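Heavy metal cation tricomponent efflux pump ZneA(CzcA-like) (Cupriavidus metallidurans, PDB 4K0J) acts as a Zn(II)/proton antiporter, the inner-membrane component of a tricomponent RND heavy-metal efflux pump. Local coordinates at residues C[548-553]-C[983-988]; C[329-334]-C[384-389]; C[335-340]-C[973-978]; C[38-43]-C[458-463]; C[900-905]-C[990-995]. All blocks are in the same frame, centred on the assembly; numbering follows the deposited sequence.

Contact 1 of 5, residues C[548-553]-C[983-988]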
# COMPACT_ATOMS: atom_id res chain seq x y z
N PRO C 548 -2.06 33.03 -16.52
CA PRO C 548 -2.61 33.45 -17.81
C PRO C 548 -3.58 32.42 -18.38
O PRO C 548 -3.70 31.31 -17.84
CB PRO C 548 -1.37 33.57 -18.71
CG PRO C 548 -0.29 32.82 -18.00
CD PRO C 548 -0.59 32.95 -16.54
N TYR C 549 -4.27 32.79 -19.46
CA TYR C 549 -5.36 32.00 -20.03
C TYR C 549 -5.03 30.52 -20.27
O TYR C 549 -5.90 29.66 -20.13
CB TYR C 549 -5.85 32.64 -21.33
CG TYR C 549 -6.83 31.81 -22.11
CD1 TYR C 549 -8.16 31.70 -21.71
CD2 TYR C 549 -6.44 31.14 -23.26
CE1 TYR C 549 -9.06 30.94 -22.42
CE2 TYR C 549 -7.34 30.38 -23.99
CZ TYR C 549 -8.65 30.28 -23.56
OH TYR C 549 -9.53 29.52 -24.29
N LEU C 550 -3.77 30.24 -20.61
CA LEU C 550 -3.33 28.87 -20.92
C LEU C 550 -4.16 28.26 -22.04
O LEU C 550 -5.09 27.49 -21.79
CB LEU C 550 -3.36 27.98 -19.67
CG LEU C 550 -2.01 27.46 -19.17
CD1 LEU C 550 -1.30 28.51 -18.33
CD2 LEU C 550 -2.17 26.16 -18.41
N ASP C 551 -3.81 28.60 -23.28
CA ASP C 551 -4.60 28.22 -24.45
C ASP C 551 -4.49 26.74 -24.79
O ASP C 551 -3.41 26.23 -25.07
CB ASP C 551 -4.18 29.07 -25.65
CG ASP C 551 -5.29 29.19 -26.69
OD1 ASP C 551 -6.23 28.39 -26.66
OD2 ASP C 551 -5.20 30.10 -27.54
N GLU C 552 -5.63 26.05 -24.77
CA GLU C 552 -5.70 24.68 -25.23
C GLU C 552 -6.14 24.68 -26.70
O GLU C 552 -6.28 25.74 -27.30
CB GLU C 552 -6.67 23.87 -24.36
CG GLU C 552 -6.45 24.06 -22.86
CD GLU C 552 -7.46 23.30 -22.01
OE1 GLU C 552 -8.38 22.65 -22.57
OE2 GLU C 552 -7.33 23.35 -20.77
N GLY C 553 -6.35 23.51 -27.27
CA GLY C 553 -6.73 23.42 -28.67
C GLY C 553 -8.13 23.94 -28.98
O GLY C 553 -8.43 24.28 -30.13
N SER C 983 2.94 28.50 -25.16
CA SER C 983 3.69 29.69 -24.80
C SER C 983 2.86 30.54 -23.85
O SER C 983 3.21 31.68 -23.57
CB SER C 983 4.03 30.49 -26.05
OG SER C 983 2.85 30.92 -26.71
N ASP C 984 1.76 29.98 -23.37
CA ASP C 984 0.82 30.73 -22.54
C ASP C 984 1.15 30.64 -21.06
O ASP C 984 0.26 30.68 -20.21
CB ASP C 984 -0.61 30.25 -22.79
CG ASP C 984 -1.13 30.64 -24.15
OD1 ASP C 984 -1.79 31.69 -24.25
OD2 ASP C 984 -0.90 29.88 -25.13
N VAL C 985 2.43 30.51 -20.74
CA VAL C 985 2.87 30.48 -19.35
C VAL C 985 4.32 30.90 -19.26
O VAL C 985 4.83 31.22 -18.18
CB VAL C 985 2.70 29.09 -18.72
CG1 VAL C 985 3.85 28.17 -19.11
CG2 VAL C 985 2.60 29.20 -17.20
N GLN C 986 4.99 30.91 -20.41
CA GLN C 986 6.40 31.25 -20.49
C GLN C 986 6.56 32.76 -20.64
O GLN C 986 7.48 33.36 -20.07
CB GLN C 986 7.02 30.56 -21.69
CG GLN C 986 6.52 29.15 -21.91
CD GLN C 986 6.76 28.66 -23.32
OE1 GLN C 986 7.17 29.43 -24.20
NE2 GLN C 986 6.50 27.39 -23.56
N ARG C 987 5.67 33.37 -21.41
CA ARG C 987 5.69 34.80 -21.64
C ARG C 987 5.73 35.69 -20.39
O ARG C 987 6.29 36.77 -20.44
CB ARG C 987 4.53 35.22 -22.55
CG ARG C 987 4.59 34.62 -23.93
CD ARG C 987 3.57 35.27 -24.84
NE ARG C 987 2.23 35.24 -24.27
CZ ARG C 987 1.39 34.22 -24.38
NH1 ARG C 987 1.75 33.14 -25.06
NH2 ARG C 987 0.19 34.28 -23.83
N PRO C 988 5.10 35.25 -19.28
CA PRO C 988 5.30 36.04 -18.06
C PRO C 988 6.76 36.11 -17.60
O PRO C 988 7.27 37.21 -17.40
CB PRO C 988 4.46 35.28 -17.03
CG PRO C 988 3.36 34.71 -17.82
CD PRO C 988 3.97 34.32 -19.14
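In the resistance-nodulation-division (RND) fold, the linker from transmembrane helix 521-536 to strand 554-560 of the porter domain rests on the turn that leads into helix 986-997, where Pro-548, Leu-550 and Asp-551 meet Asp-984, Val-985 and Pro-988. Asp-984 is central. Its carbonyl oxygen points between two apolar groups and lies 3.3 Å from Leu-550 CD1; Pro-548 CG is its other neighbour. The Pro-548 ring also reaches helix 986-997, with CG 4.1 Å from Pro-988 CG. Leu-550 and Val-985 run side by side, their tips pointing the same way, with Leu-550 CD1 4.1 Å from Val-985 CB.

No hydrogen bond crosses this contact. The side chain of Asp-984 lies over the backbone of the linker, its CB 3.6 Å from Leu-550 CA. Asp-551 has its CG anti to the backbone N (chi1 -155°), which carries its carboxylate away from Asp-984. Its CB is left as the part that touches, 3.4 Å from Asp-984 OD2. Asp-551 OD2 makes a weak hydrogen bond to Tyr-618 OH. Asp-984 is paired within its own segment by a salt bridge to Arg-987. The N-H of Arg-987 NH2 points almost straight at Asp-984 OD1, 3.3 Å away, and approaches from 62° above the carboxylate plane.

Contact 2 of 5, residues C[329-334]-C[384-389]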
# COMPACT_ATOMS: atom_id res chain seq x y z
N ALA C 329 1.39 20.69 -30.96
CA ALA C 329 1.50 22.15 -30.97
C ALA C 329 2.42 22.65 -29.86
O ALA C 329 3.13 23.64 -30.03
CB ALA C 329 0.12 22.78 -30.84
N THR C 330 2.41 21.95 -28.72
CA THR C 330 3.25 22.31 -27.59
C THR C 330 4.73 22.05 -27.86
O THR C 330 5.57 22.90 -27.58
CB THR C 330 2.81 21.62 -26.29
OG1 THR C 330 1.50 22.08 -25.93
CG2 THR C 330 3.77 21.94 -25.17
N VAL C 331 5.06 20.88 -28.43
CA VAL C 331 6.46 20.60 -28.75
C VAL C 331 6.95 21.44 -29.92
O VAL C 331 8.15 21.69 -30.04
CB VAL C 331 6.74 19.10 -29.05
CG1 VAL C 331 6.32 18.23 -27.87
CG2 VAL C 331 6.05 18.67 -30.33
N HIS C 332 6.04 21.88 -30.77
CA HIS C 332 6.40 22.78 -31.86
C HIS C 332 6.72 24.16 -31.31
O HIS C 332 7.71 24.78 -31.70
CB HIS C 332 5.29 22.87 -32.91
CG HIS C 332 5.63 23.76 -34.06
ND1 HIS C 332 5.41 25.12 -34.04
CD2 HIS C 332 6.17 23.49 -35.28
CE1 HIS C 332 5.80 25.65 -35.18
NE2 HIS C 332 6.26 24.68 -35.95
N THR C 333 5.87 24.64 -30.40
CA THR C 333 6.05 25.95 -29.80
C THR C 333 7.31 26.02 -28.93
O THR C 333 8.11 26.94 -29.06
CB THR C 333 4.83 26.34 -28.96
OG1 THR C 333 3.70 26.47 -29.82
CG2 THR C 333 5.07 27.65 -28.24
N VAL C 334 7.47 25.04 -28.04
CA VAL C 334 8.65 24.96 -27.20
C VAL C 334 9.91 24.71 -28.02
O VAL C 334 10.97 25.26 -27.73
CB VAL C 334 8.50 23.87 -26.12
CG1 VAL C 334 9.79 23.73 -25.31
CG2 VAL C 334 7.33 24.17 -25.21
N ALA C 384 9.39 15.73 -18.02
CA ALA C 384 9.85 16.80 -18.90
C ALA C 384 8.69 17.72 -19.28
O ALA C 384 8.20 17.67 -20.41
CB ALA C 384 10.50 16.22 -20.13
N ASN C 385 8.25 18.53 -18.32
CA ASN C 385 7.26 19.56 -18.59
C ASN C 385 7.69 20.50 -19.71
O ASN C 385 8.64 21.27 -19.56
CB ASN C 385 6.99 20.38 -17.33
CG ASN C 385 5.78 19.90 -16.56
OD1 ASN C 385 5.19 18.87 -16.88
ND2 ASN C 385 5.41 20.65 -15.53
N LEU C 386 7.00 20.43 -20.83
CA LEU C 386 7.31 21.29 -21.95
C LEU C 386 6.93 22.74 -21.64
O LEU C 386 7.58 23.66 -22.11
CB LEU C 386 6.57 20.81 -23.20
CG LEU C 386 6.82 19.33 -23.52
CD1 LEU C 386 5.70 18.77 -24.38
CD2 LEU C 386 8.17 19.15 -24.21
N LEU C 387 5.87 22.92 -20.85
CA LEU C 387 5.41 24.25 -20.48
C LEU C 387 6.45 25.01 -19.67
O LEU C 387 6.53 26.24 -19.75
CB LEU C 387 4.11 24.18 -19.67
CG LEU C 387 2.82 23.86 -20.42
CD1 LEU C 387 1.61 24.08 -19.53
CD2 LEU C 387 2.72 24.69 -21.70
N SER C 388 7.25 24.29 -18.90
CA SER C 388 8.25 24.91 -18.03
C SER C 388 9.67 24.83 -18.61
O SER C 388 10.52 25.66 -18.29
CB SER C 388 8.19 24.33 -16.62
OG SER C 388 8.70 23.00 -16.59
N LEU C 389 9.92 23.84 -19.45
CA LEU C 389 11.21 23.74 -20.12
C LEU C 389 11.33 24.76 -21.24
O LEU C 389 12.42 25.09 -21.69
CB LEU C 389 11.45 22.33 -20.67
CG LEU C 389 12.40 21.48 -19.83
CD1 LEU C 389 11.87 21.34 -18.42
CD2 LEU C 389 12.61 20.12 -20.48
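Thr-330, Val-331 and Val-334 all touch Leu-386, near the predicted start of two transmembrane helices of the RND fold. The first three lie on helix 323-353. Leu-386 opens the short helix 386-389, just after strand 384-385, which pairs in parallel with strand 36-37.

Thr-330 comes first. Its methyl does the touching: CG2 lies 3.6 Å from Leu-386 CB and 3.8 Å from Leu-386 CD1. The torsion sorts the two branches, with CG2 anti to the backbone N and OG1 beside that N (chi1 -65°). OG1 is hydrogen-bonded to the carbonyl of Leu-326, one turn earlier, so the polar branch is used within its own helix. Val-331 follows at the surface end of the contact. Its CG1 meets the far branch of the leucine, 3.6 Å from Leu-386 CD1, and the two side chains cross obliquely.

One turn after Thr-330, Val-334 closes the contact, its CG2 beside Leu-386 CB next to the Thr-330 methyl. Leu-386 CB thus has a methyl group from each of two successive turns beside it. Val-334 CG2 is 4.0 Å from Leu-386 CB, and the same methyl also lies against Leu-386 O.

Contact 3 of 5, residues C[335-340]-C[973-978]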
# COMPACT_ATOMS: atom_id res chain seq x y z
N GLY C 335 9.80 23.88 -29.05
CA GLY C 335 10.92 23.61 -29.93
C GLY C 335 11.41 24.86 -30.64
O GLY C 335 12.60 25.17 -30.65
N LYS C 336 10.46 25.58 -31.24
CA LYS C 336 10.75 26.83 -31.92
C LYS C 336 11.36 27.84 -30.95
O LYS C 336 12.33 28.53 -31.27
CB LYS C 336 9.46 27.40 -32.53
CG LYS C 336 9.65 28.24 -33.78
CD LYS C 336 8.30 28.69 -34.33
CE LYS C 336 8.44 29.49 -35.62
NZ LYS C 336 8.96 28.66 -36.75
N THR C 337 10.80 27.90 -29.74
CA THR C 337 11.29 28.80 -28.70
C THR C 337 12.74 28.53 -28.32
O THR C 337 13.59 29.42 -28.41
CB THR C 337 10.42 28.74 -27.43
OG1 THR C 337 9.13 29.29 -27.70
CG2 THR C 337 11.07 29.54 -26.31
N LEU C 338 13.02 27.30 -27.91
CA LEU C 338 14.37 26.92 -27.50
C LEU C 338 15.38 27.07 -28.64
O LEU C 338 16.52 27.47 -28.41
CB LEU C 338 14.40 25.50 -26.94
CG LEU C 338 13.46 25.22 -25.76
CD1 LEU C 338 13.72 23.84 -25.18
CD2 LEU C 338 13.58 26.30 -24.69
N MET C 339 14.97 26.75 -29.87
CA MET C 339 15.84 26.94 -31.02
C MET C 339 16.19 28.41 -31.24
O MET C 339 17.37 28.77 -31.38
CB MET C 339 15.21 26.35 -32.29
CG MET C 339 15.37 24.85 -32.42
SD MET C 339 14.96 24.26 -34.08
CE MET C 339 16.17 25.15 -35.07
N GLU C 340 15.17 29.27 -31.27
CA GLU C 340 15.39 30.70 -31.47
C GLU C 340 16.27 31.30 -30.37
O GLU C 340 17.17 32.09 -30.65
CB GLU C 340 14.05 31.45 -31.55
CG GLU C 340 13.23 31.13 -32.79
CD GLU C 340 11.89 31.83 -32.81
OE1 GLU C 340 11.78 32.92 -32.21
OE2 GLU C 340 10.94 31.30 -33.43
N ILE C 973 13.56 36.25 -25.16
CA ILE C 973 12.83 36.96 -26.21
C ILE C 973 11.94 36.03 -27.06
O ILE C 973 10.77 36.35 -27.29
CB ILE C 973 13.76 37.82 -27.10
CG1 ILE C 973 14.04 39.16 -26.41
CG2 ILE C 973 13.13 38.05 -28.47
CD1 ILE C 973 14.55 40.24 -27.35
N PRO C 974 12.47 34.87 -27.51
CA PRO C 974 11.57 33.99 -28.25
C PRO C 974 10.47 33.42 -27.35
O PRO C 974 9.38 33.13 -27.83
CB PRO C 974 12.50 32.86 -28.72
CG PRO C 974 13.62 32.88 -27.76
CD PRO C 974 13.84 34.32 -27.45
N ALA C 975 10.77 33.26 -26.06
CA ALA C 975 9.78 32.77 -25.12
C ALA C 975 8.72 33.84 -24.85
O ALA C 975 7.65 33.56 -24.31
CB ALA C 975 10.44 32.35 -23.82
N ALA C 976 9.03 35.08 -25.24
CA ALA C 976 8.08 36.17 -25.15
C ALA C 976 7.16 36.21 -26.36
O ALA C 976 6.43 37.18 -26.57
CB ALA C 976 8.80 37.49 -24.98
N LEU C 977 7.20 35.15 -27.17
CA LEU C 977 6.28 34.98 -28.30
C LEU C 977 5.06 34.17 -27.88
O LEU C 977 5.16 33.27 -27.05
CB LEU C 977 6.97 34.31 -29.48
CG LEU C 977 7.86 35.16 -30.39
CD1 LEU C 977 8.53 34.30 -31.45
CD2 LEU C 977 7.05 36.28 -31.04
N ALA C 978 3.92 34.49 -28.47
CA ALA C 978 2.65 33.86 -28.11
C ALA C 978 2.16 32.92 -29.20
O ALA C 978 1.45 31.95 -28.92
CB ALA C 978 1.61 34.92 -27.82
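The two segments come nearest at Thr-337 and Pro-974, whose CA atoms are 5.2 Å apart, where a regular helix passes a tight turn. Segment 335-340 keeps the usual i to i+4 bonds of helix 323-353. In segment 973-978 the bonds span three residues, from Ala-976 N to Ile-973 O and from Leu-977 N to Pro-974 O.

Pro-974 faces the helix with its ring. Its CG lies 3.5 Å from the carbonyl oxygen of Thr-337. Its CB lies 3.5 Å from Glu-340 CB, and the glutamate and the ring slide past each other in opposite directions. Thr-337 adds its methyl, with CG2 3.7 Å from Ala-975 CA and 3.8 Å from Ala-975 CB. Its hydroxyl does not bond across the gap; OG1 is hydrogen-bonded to Thr-333 O, one turn back.

In the membrane domain of an RND pump this joins helix 323-353 to the connection between helices 958-970 and 986-997. Ala-975 touches both Thr-337 and Ala-990 of the latter helix, and Thr-337 touches Gln-986 there.

Glu-340 is extended beyond CG (chi2 177°), which carries the carboxylate along the proline towards Leu-977. OE1 meets carbon across this contact. It lies 3.6 Å from Pro-974 CB and also 3.6 Å from Leu-977 CD1, a branch of a side chain on the surface that crosses the glutamate at about a right angle.

Contact 4 of 5, residues C[38-43]-C[458-463]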
# COMPACT_ATOMS: atom_id res chain seq x y z
N ALA C 38 2.81 17.80 -21.64
CA ALA C 38 2.55 19.09 -22.27
C ALA C 38 1.58 19.91 -21.44
O ALA C 38 1.61 21.14 -21.45
CB ALA C 38 2.00 18.89 -23.68
N TYR C 39 0.70 19.22 -20.72
CA TYR C 39 -0.22 19.87 -19.81
C TYR C 39 -0.21 19.05 -18.53
O TYR C 39 -0.92 18.06 -18.43
CB TYR C 39 -1.63 19.90 -20.40
CG TYR C 39 -2.55 20.92 -19.77
CD1 TYR C 39 -2.93 22.06 -20.46
CD2 TYR C 39 -3.05 20.75 -18.48
CE1 TYR C 39 -3.77 22.99 -19.90
CE2 TYR C 39 -3.89 21.68 -17.90
CZ TYR C 39 -4.25 22.80 -18.62
OH TYR C 39 -5.09 23.74 -18.06
N PRO C 40 0.62 19.46 -17.56
CA PRO C 40 0.85 18.74 -16.31
C PRO C 40 -0.46 18.43 -15.59
O PRO C 40 -1.38 19.23 -15.68
CB PRO C 40 1.67 19.72 -15.48
CG PRO C 40 2.32 20.60 -16.48
CD PRO C 40 1.35 20.74 -17.60
N ASP C 41 -0.53 17.29 -14.91
CA ASP C 41 -1.73 16.93 -14.16
C ASP C 41 -1.98 17.96 -13.06
O ASP C 41 -1.57 17.79 -11.92
CB ASP C 41 -1.62 15.53 -13.58
CG ASP C 41 -2.97 14.92 -13.26
OD1 ASP C 41 -3.23 13.78 -13.71
OD2 ASP C 41 -3.77 15.57 -12.55
N ILE C 42 -2.66 19.04 -13.45
CA ILE C 42 -2.96 20.16 -12.58
C ILE C 42 -3.85 19.73 -11.42
O ILE C 42 -3.74 20.26 -10.32
CB ILE C 42 -3.67 21.28 -13.38
CG1 ILE C 42 -2.74 21.81 -14.47
CG2 ILE C 42 -4.11 22.41 -12.48
CD1 ILE C 42 -1.35 22.14 -13.97
N ALA C 43 -4.71 18.75 -11.69
CA ALA C 43 -5.71 18.27 -10.74
C ALA C 43 -5.16 17.92 -9.37
O ALA C 43 -3.97 17.63 -9.21
CB ALA C 43 -6.42 17.07 -11.32
N TYR C 458 2.51 24.44 -7.94
CA TYR C 458 3.70 23.62 -7.85
C TYR C 458 3.79 22.68 -9.04
O TYR C 458 4.83 22.62 -9.70
CB TYR C 458 3.72 22.83 -6.54
CG TYR C 458 4.79 21.76 -6.48
CD1 TYR C 458 6.09 22.07 -6.08
CD2 TYR C 458 4.51 20.45 -6.83
CE1 TYR C 458 7.06 21.09 -6.03
CE2 TYR C 458 5.47 19.47 -6.78
CZ TYR C 458 6.75 19.79 -6.37
OH TYR C 458 7.71 18.81 -6.33
N LYS C 459 2.72 21.94 -9.31
CA LYS C 459 2.70 20.99 -10.43
C LYS C 459 3.08 21.67 -11.75
O LYS C 459 3.75 21.09 -12.59
CB LYS C 459 1.33 20.33 -10.57
CG LYS C 459 0.90 19.50 -9.37
CD LYS C 459 -0.61 19.43 -9.27
CE LYS C 459 -1.04 18.98 -7.88
NZ LYS C 459 -2.49 19.23 -7.63
N LEU C 460 2.65 22.92 -11.90
CA LEU C 460 2.96 23.68 -13.10
C LEU C 460 4.45 24.04 -13.18
O LEU C 460 5.10 23.79 -14.20
CB LEU C 460 2.10 24.95 -13.15
CG LEU C 460 1.86 25.55 -14.53
CD1 LEU C 460 1.22 24.52 -15.46
CD2 LEU C 460 0.99 26.79 -14.43
N PHE C 461 4.99 24.61 -12.11
CA PHE C 461 6.36 25.14 -12.11
C PHE C 461 7.30 24.39 -11.18
O PHE C 461 7.97 25.01 -10.35
CB PHE C 461 6.35 26.61 -11.70
CG PHE C 461 5.91 27.54 -12.78
CD1 PHE C 461 4.56 27.80 -12.99
CD2 PHE C 461 6.83 28.16 -13.61
CE1 PHE C 461 4.15 28.65 -13.99
CE2 PHE C 461 6.43 29.01 -14.61
CZ PHE C 461 5.09 29.26 -14.80
N SER C 462 7.37 23.08 -11.31
CA SER C 462 8.30 22.28 -10.50
C SER C 462 9.44 21.64 -11.29
O SER C 462 10.60 21.73 -10.87
CB SER C 462 7.57 21.23 -9.66
OG SER C 462 8.49 20.38 -8.99
N PRO C 463 9.14 20.99 -12.43
CA PRO C 463 10.24 20.43 -13.23
C PRO C 463 11.22 21.49 -13.67
O PRO C 463 12.40 21.19 -13.85
CB PRO C 463 9.52 19.85 -14.44
CG PRO C 463 8.17 19.50 -13.94
CD PRO C 463 7.82 20.59 -12.98
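Lys-459 NZ is gripped by two backbone carbonyls and a carboxylate. It donates to Ala-43 O at 2.7 Å and to Ile-42 O at 3.1 Å. In both bonds the nitrogen stands above the carbonyl plane, by 52° at Ala-43 and 46° at Ile-42. Asp-44, the next residue of the same loop, adds a salt bridge to NZ through OD2. Asp-41 also lies near, but its OD2 is 6.3 Å from Lys-459 NZ and is hydrogen-bonded to Ser-132 instead.

The lysine reaches the carbonyls because its chain is extended beyond CG. On the way it runs alongside the loop, with Lys-459 CD 3.3 Å from Asp-41 O. Asp-41 is the centre of an inverse gamma turn, a sharp bend in the loop.

Beside this polar arm lies an apolar patch. Leu-460 carries its CG anti to the backbone N (chi1 -156°) and brings CD1 to both Ile-42 and Pro-40. Leu-460 CD1 is 3.8 Å from Ile-42 CD1 and 4.2 Å from Pro-40 CG. Pro-40 CB also lies over the carbonyl oxygen of Lys-459, at 3.8 Å.

In the RND fold, segment 38-43 leads from strand 36-37 into strand 46-52, the first strand of the porter domain. Helix 455-460 comes just before transmembrane helix 463-479. Leu-387 packs on both Pro-40 and Leu-460. One ammonium group therefore ties three consecutive residues of the loop to the end of helix 455-460, and the carboxylate of Asp-44 probably offsets its charge in this partly buried place.

Contact 5 of 5, residues C[900-905]-C[990-995]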
# COMPACT_ATOMS: atom_id res chain seq x y z
N VAL C 900 7.67 47.45 -15.65
CA VAL C 900 7.35 48.35 -16.76
C VAL C 900 7.06 47.55 -18.02
O VAL C 900 6.37 48.03 -18.92
CB VAL C 900 8.48 49.37 -17.05
CG1 VAL C 900 8.79 50.19 -15.82
CG2 VAL C 900 9.72 48.67 -17.58
N ALA C 901 7.58 46.33 -18.08
CA ALA C 901 7.37 45.47 -19.23
C ALA C 901 6.00 44.79 -19.15
O ALA C 901 5.40 44.47 -20.17
CB ALA C 901 8.47 44.43 -19.33
N LEU C 902 5.52 44.59 -17.93
CA LEU C 902 4.18 44.03 -17.73
C LEU C 902 3.13 45.01 -18.22
O LEU C 902 2.18 44.63 -18.91
CB LEU C 902 3.95 43.67 -16.26
CG LEU C 902 4.76 42.49 -15.71
CD1 LEU C 902 4.47 42.26 -14.24
CD2 LEU C 902 4.50 41.22 -16.51
N HIS C 903 3.29 46.29 -17.87
CA HIS C 903 2.39 47.33 -18.34
C HIS C 903 2.54 47.55 -19.85
O HIS C 903 1.61 48.01 -20.51
CB HIS C 903 2.66 48.66 -17.61
CG HIS C 903 2.36 48.61 -16.15
ND1 HIS C 903 3.07 47.84 -15.26
CD2 HIS C 903 1.42 49.26 -15.41
CE1 HIS C 903 2.59 48.01 -14.04
NE2 HIS C 903 1.59 48.87 -14.10
N LEU C 904 3.72 47.22 -20.38
CA LEU C 904 4.01 47.45 -21.80
C LEU C 904 3.09 46.67 -22.74
O LEU C 904 2.37 47.27 -23.54
CB LEU C 904 5.48 47.10 -22.10
CG LEU C 904 5.93 47.24 -23.56
CD1 LEU C 904 5.86 48.69 -24.02
CD2 LEU C 904 7.33 46.68 -23.75
N ARG C 905 3.12 45.35 -22.64
CA ARG C 905 2.33 44.50 -23.52
C ARG C 905 0.88 44.35 -23.06
O ARG C 905 0.01 43.96 -23.83
CB ARG C 905 2.98 43.12 -23.68
CG ARG C 905 4.28 43.14 -24.46
CD ARG C 905 4.63 41.77 -25.01
NE ARG C 905 5.06 40.84 -23.97
CZ ARG C 905 5.47 39.60 -24.21
NH1 ARG C 905 5.51 39.13 -25.45
NH2 ARG C 905 5.86 38.81 -23.21
N ALA C 990 9.38 35.40 -19.33
CA ALA C 990 10.09 36.02 -20.44
C ALA C 990 10.04 37.54 -20.33
O ALA C 990 11.06 38.22 -20.40
CB ALA C 990 9.50 35.56 -21.76
N THR C 991 8.83 38.06 -20.15
CA THR C 991 8.62 39.50 -20.04
C THR C 991 9.34 40.08 -18.83
O THR C 991 10.08 41.05 -18.95
CB THR C 991 7.12 39.81 -19.94
OG1 THR C 991 6.42 39.13 -20.99
CG2 THR C 991 6.88 41.30 -20.06
N VAL C 992 9.11 39.46 -17.67
CA VAL C 992 9.73 39.91 -16.42
C VAL C 992 11.25 39.98 -16.51
O VAL C 992 11.87 40.97 -16.11
CB VAL C 992 9.34 39.00 -15.24
CG1 VAL C 992 10.25 39.24 -14.05
CG2 VAL C 992 7.88 39.23 -14.87
N VAL C 993 11.87 38.93 -17.05
CA VAL C 993 13.32 38.88 -17.15
C VAL C 993 13.87 39.82 -18.23
O VAL C 993 14.73 40.65 -17.95
CB VAL C 993 13.84 37.46 -17.40
CG1 VAL C 993 15.32 37.48 -17.73
CG2 VAL C 993 13.58 36.57 -16.19
N VAL C 994 13.38 39.67 -19.46
CA VAL C 994 13.83 40.49 -20.58
C VAL C 994 13.70 41.98 -20.28
O VAL C 994 14.66 42.74 -20.45
CB VAL C 994 13.06 40.16 -21.88
CG1 VAL C 994 13.32 41.22 -22.95
CG2 VAL C 994 13.46 38.79 -22.40
N GLY C 995 12.53 42.39 -19.81
CA GLY C 995 12.29 43.78 -19.47
C GLY C 995 13.06 44.21 -18.23
O GLY C 995 13.57 45.33 -18.16
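Thr-991 meets helix 891-905 with both of its branches. Its methyl CG2 lies 3.6 Å from Ala-901 CB and 3.5 Å from Ala-901 O. Its hydroxyl probably accepts a hydrogen bond at the edge of the Arg-905 guanidinium, near its plane, but the modelled 2.3 Å between Arg-905 NH2 and Thr-991 OG1 is too short to be trusted in a 3.0 Å structure.

Around this pair the helices touch through small groups. Ala-901 CB lies 3.9 Å from Gly-995 CA, and the lack of a side chain at Gly-995 lets the backbones come close there. Beside Thr-991, Leu-902 CD2 packs on Val-992 CG2 at 4.3 Å. The short axes of 900-905 and 990-995 approach to 8.8 Å, with an angle of 122° between their directions. This is a helix-helix crossing within the RND membrane domain.

The next shell sets the polar groups in place. Thr-991 OG1 is hydrogen-bonded to Arg-987 O, one turn earlier in its own helix. Arg-905 ends helix 891-905 and bends at chi3 (-72°), which turns its guanidinium towards Thr-991. Its NH1 is probably hydrogen-bonded to Ala-976 O, in the loop before helix 986-997. Val-992 is backed by Ser-913, Phe-917 and Leu-920 of helix 911-939.

If both arginine bonds are real, the guanidinium would bridge a hydroxyl and a backbone carbonyl. Its positive charge would then probably polarise the Thr-991 hydroxyl, which in turn donates to Arg-987 O.

Contacts 3, 4 and 5 are largely buried, while contacts 1 and 2 are only partly so. Contacts 2 and 3 share helix 323-353 and rest mainly on carbon groups. Contacts 1 and 5 share helix 986-997, one at its start and the other farther along. Contacts 1 and 4 both involve linkers that lead into the porter domain, but by different chemistry: no hydrogen bond crosses contact 1, whereas a lysine holds contact 4. These two meet where Val-985 packs on Phe-461. In contact 5 the exposed Arg-905 reaches in to the buried Thr-991, and it probably links this contact to contact 3. Contacts 2 and 5 do not touch; their nearest atoms are about 10 Å apart.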